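Cysteine synthase (PDB 5XEN) probably catalyses the pyridoxal-phosphate-dependent conversion of O-acetyl-L-serine and hydrogen sulfide into L-cysteine and acetate. Local coordinates at residues 17-22 and 33-38. Residues are numbered along the deposited sequence; the frame is centred on the assembly and turned at random.
Sequences TPLVKI and YVKLEG
Val20 and Val34 form the hydrogen-bonded pair of an antiparallel beta hairpin: Val20 N donates to Val34 O at 2.9 Å, and Val34 N returns a bond to Val20 O at 2.8 Å. Past the non-hydrogen-bonded pair Leu19 and Lys35, Leu36 N reaches Pro18 O at 2.9 Å, nearly straight at 170°. Leu36 itself centres an inverse gamma turn, where the strand gives way to a 3-10 turn. Beyond it the pairing passes to side chains. The hydroxyl of Thr17 is gripped twice: OG1 donates to Glu37 OE2 (2.6 Å), arriving from above the carboxylate plane, and accepts from Lys35 NZ (2.9 Å). Lys35 runs extended to CE and then bends (chi4 73°), which turns its ammonium to OG1 and, weakly, to Thr17 O; its charge is met by Glu163, which also accepts from Thr17 N. Glu37 OE1 is held by Arg48 and Thr45, which together with Thr17 would fix the carboxylate; the Glu37 side chain lies about 9 Å from the bound pyridoxal phosphate. On the face shared with Lys35, Leu19 CG lies 3.9 Å from Tyr33 CB, and the Lys21 chain runs obliquely past the Tyr33 ring to a salt bridge with Glu31. Val20 and Val34 point to the opposite face, where the end of Ile22 meets Val34 CG2 through CD1. Strand 31-36 continues the sheet to strand 291-296, helix 151-167 packs against Leu19 and Lys35, helix 46-59 reaches Thr17 and Lys35 through Arg48, and Leu19 and Val20 pair in parallel with a strand of the second subunit, carrying the sheet across the dimer interface.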
ATOM      1  N   THR B  17      -9.153  -7.597  -4.443  1.00 10.41           N
ATOM      2  CA  THR B  17      -8.415  -6.439  -4.862  1.00 10.05           C
ATOM      3  C   THR B  17      -9.120  -5.783  -6.020  1.00 10.24           C
ATOM      4  O   THR B  17      -9.866  -6.437  -6.749  1.00  9.55           O
ATOM      5  CB  THR B  17      -6.992  -6.832  -5.284  1.00  9.61           C
ATOM      6  OG1 THR B  17      -7.080  -7.825  -6.307  1.00  9.51           O
ATOM      7  CG2 THR B  17      -6.233  -7.382  -4.078  1.00  9.54           C
ATOM      8  N   PRO B  18      -8.850  -4.493  -6.222  1.00 11.02           N
ATOM      9  CA  PRO B  18      -9.570  -3.801  -7.267  1.00 11.85           C
ATOM     10  C   PRO B  18      -9.005  -4.023  -8.667  1.00 11.75           C
ATOM     11  O   PRO B  18      -7.831  -4.384  -8.847  1.00 11.10           O
ATOM     12  CB  PRO B  18      -9.444  -2.341  -6.867  1.00 12.92           C
ATOM     13  CG  PRO B  18      -8.153  -2.253  -6.143  1.00 12.63           C
ATOM     14  CD  PRO B  18      -8.011  -3.578  -5.424  1.00 12.26           C
ATOM     15  N   LEU B  19      -9.887  -3.835  -9.649  1.00 11.48           N
ATOM     16  CA  LEU B  19      -9.552  -3.934 -11.036  1.00 12.09           C
ATOM     17  C   LEU B  19      -9.787  -2.495 -11.560  1.00 11.70           C
ATOM     18  O   LEU B  19     -10.849  -1.923 -11.315  1.00 14.73           O
ATOM     19  CB  LEU B  19     -10.477  -5.025 -11.608  1.00 12.90           C
ATOM     20  CG  LEU B  19     -10.234  -5.547 -12.988  1.00 13.50           C
ATOM     21  CD1 LEU B  19      -8.846  -6.134 -13.134  1.00 13.47           C
ATOM     22  CD2 LEU B  19     -11.340  -6.540 -13.388  1.00 13.23           C
ATOM     23  N   VAL B  20      -8.772  -1.840 -12.122  1.00 10.35           N
ATOM     24  CA  VAL B  20      -8.867  -0.457 -12.522  0.60 10.00           C
ATOM     25  C   VAL B  20      -8.773  -0.369 -14.060  1.00  9.76           C
ATOM     26  O   VAL B  20      -7.874  -0.989 -14.649  1.00  9.57           O
ATOM     27  CB  VAL B  20      -7.701   0.330 -11.894  0.60 10.20           C
ATOM     28  CG1 VAL B  20      -7.883   1.816 -12.128  0.60  9.64           C
ATOM     29  CG2 VAL B  20      -7.566  -0.002 -10.392  0.60 10.40           C
ATOM     30  N   LYS B  21      -9.612   0.437 -14.672  1.00  9.63           N
ATOM     31  CA  LYS B  21      -9.554   0.657 -16.108  1.00 11.61           C
ATOM     32  C   LYS B  21      -8.471   1.662 -16.458  1.00 11.49           C
ATOM     33  O   LYS B  21      -8.275   2.629 -15.720  1.00 12.29           O
ATOM     34  CB  LYS B  21     -10.912   1.121 -16.624  1.00 13.54           C
ATOM     35  CG  LYS B  21     -10.937   1.389 -18.124  1.00 16.37           C
ATOM     36  CD  LYS B  21     -12.367   1.418 -18.633  1.00 19.12           C
ATOM     37  CE  LYS B  21     -12.382   1.413 -20.154  1.00 22.63           C
ATOM     38  NZ  LYS B  21     -13.774   1.539 -20.683  1.00 24.92           N
ATOM     39  N   ILE B  22      -7.781   1.453 -17.581  1.00 10.94           N
ATOM     40  CA  ILE B  22      -6.814   2.384 -18.097  1.00 10.74           C
ATOM     41  C   ILE B  22      -7.517   3.471 -18.943  1.00 12.25           C
ATOM     42  O   ILE B  22      -8.240   3.155 -19.888  1.00 11.83           O
ATOM     43  CB  ILE B  22      -5.747   1.652 -18.938  1.00 10.34           C
ATOM     44  CG1 ILE B  22      -4.969   0.662 -18.040  1.00 10.17           C
ATOM     45  CG2 ILE B  22      -4.824   2.631 -19.658  1.00  9.79           C
ATOM     46  CD1 ILE B  22      -4.076   1.314 -16.990  1.00 10.63           C
ATOM     47  N   TYR B  33      -7.705  -3.445 -18.233  1.00  9.89           N
ATOM     48  CA  TYR B  33      -7.937  -3.354 -16.801  1.00 10.72           C
ATOM     49  C   TYR B  33      -6.751  -3.932 -16.051  1.00 10.29           C
ATOM     50  O   TYR B  33      -6.200  -4.974 -16.444  1.00 10.72           O
ATOM     51  CB  TYR B  33      -9.179  -4.141 -16.419  1.00 12.34           C
ATOM     52  CG  TYR B  33     -10.457  -3.756 -17.152  1.00 14.48           C
ATOM     53  CD1 TYR B  33     -10.778  -4.327 -18.375  1.00 16.58           C
ATOM     54  CD2 TYR B  33     -11.325  -2.825 -16.626  1.00 17.07           C
ATOM     55  CE1 TYR B  33     -11.936  -3.969 -19.062  1.00 18.48           C
ATOM     56  CE2 TYR B  33     -12.490  -2.455 -17.299  1.00 17.76           C
ATOM     57  CZ  TYR B  33     -12.789  -3.047 -18.505  1.00 18.95           C
ATOM     58  OH  TYR B  33     -13.953  -2.679 -19.159  1.00 26.71           O
ATOM     59  N   VAL B  34      -6.342  -3.269 -14.983  1.00  9.01           N
ATOM     60  CA  VAL B  34      -5.230  -3.724 -14.206  1.00  8.92           C
ATOM     61  C   VAL B  34      -5.724  -4.198 -12.848  1.00  8.35           C
ATOM     62  O   VAL B  34      -6.348  -3.454 -12.152  1.00  8.14           O
ATOM     63  CB  VAL B  34      -4.163  -2.620 -14.034  1.00  8.81           C
ATOM     64  CG1 VAL B  34      -2.977  -3.138 -13.228  1.00  8.87           C
ATOM     65  CG2 VAL B  34      -3.693  -2.187 -15.416  1.00  9.15           C
ATOM     66  N   LYS B  35      -5.410  -5.437 -12.505  1.00  8.43           N
ATOM     67  CA  LYS B  35      -5.765  -5.981 -11.199  1.00  8.31           C
ATOM     68  C   LYS B  35      -4.672  -5.641 -10.212  1.00  8.02           C
ATOM     69  O   LYS B  35      -3.546  -6.068 -10.366  1.00  7.34           O
ATOM     70  CB  LYS B  35      -5.994  -7.477 -11.242  1.00  8.54           C
ATOM     71  CG  LYS B  35      -6.595  -7.967  -9.898  1.00  8.70           C
ATOM     72  CD  LYS B  35      -7.473  -9.169 -10.056  1.00  9.10           C
ATOM     73  CE  LYS B  35      -7.971  -9.714  -8.736  1.00  8.70           C
ATOM     74  NZ  LYS B  35      -8.994  -8.865  -8.146  1.00  8.15           N
ATOM     75  N   LEU B  36      -4.988  -4.772  -9.260  1.00  8.65           N
ATOM     76  CA  LEU B  36      -3.957  -4.167  -8.429  1.00  8.57           C
ATOM     77  C   LEU B  36      -3.696  -5.007  -7.181  1.00  8.61           C
ATOM     78  O   LEU B  36      -4.247  -4.743  -6.120  1.00  8.54           O
ATOM     79  CB  LEU B  36      -4.329  -2.724  -8.047  1.00  9.37           C
ATOM     80  CG  LEU B  36      -4.448  -1.708  -9.182  1.00  9.91           C
ATOM     81  CD1 LEU B  36      -4.999  -0.385  -8.635  1.00 11.43           C
ATOM     82  CD2 LEU B  36      -3.105  -1.482  -9.863  1.00  9.54           C
ATOM     83  N   GLU B  37      -2.828  -5.997  -7.316  1.00  8.19           N
ATOM     84  CA  GLU B  37      -2.457  -6.863  -6.188  1.00  8.39           C
ATOM     85  C   GLU B  37      -1.584  -6.188  -5.157  1.00  8.79           C
ATOM     86  O   GLU B  37      -1.459  -6.699  -4.038  1.00  8.75           O
ATOM     87  CB  GLU B  37      -1.814  -8.155  -6.680  1.00  8.26           C
ATOM     88  CG  GLU B  37      -2.769  -8.969  -7.554  1.00  8.54           C
ATOM     89  CD  GLU B  37      -3.863  -9.605  -6.707  1.00  8.96           C
ATOM     90  OE1 GLU B  37      -3.524 -10.364  -5.768  1.00  9.60           O
ATOM     91  OE2 GLU B  37      -5.053  -9.350  -6.975  1.00  9.69           O
ATOM     92  N   GLY B  38      -1.026  -5.029  -5.505  1.00  9.33           N
ATOM     93  CA  GLY B  38      -0.394  -4.144  -4.549  1.00 10.22           C
ATOM     94  C   GLY B  38      -1.322  -3.618  -3.469  1.00 11.18           C
ATOM     95  O   GLY B  38      -0.860  -3.153  -2.439  1.00 12.26           O
TER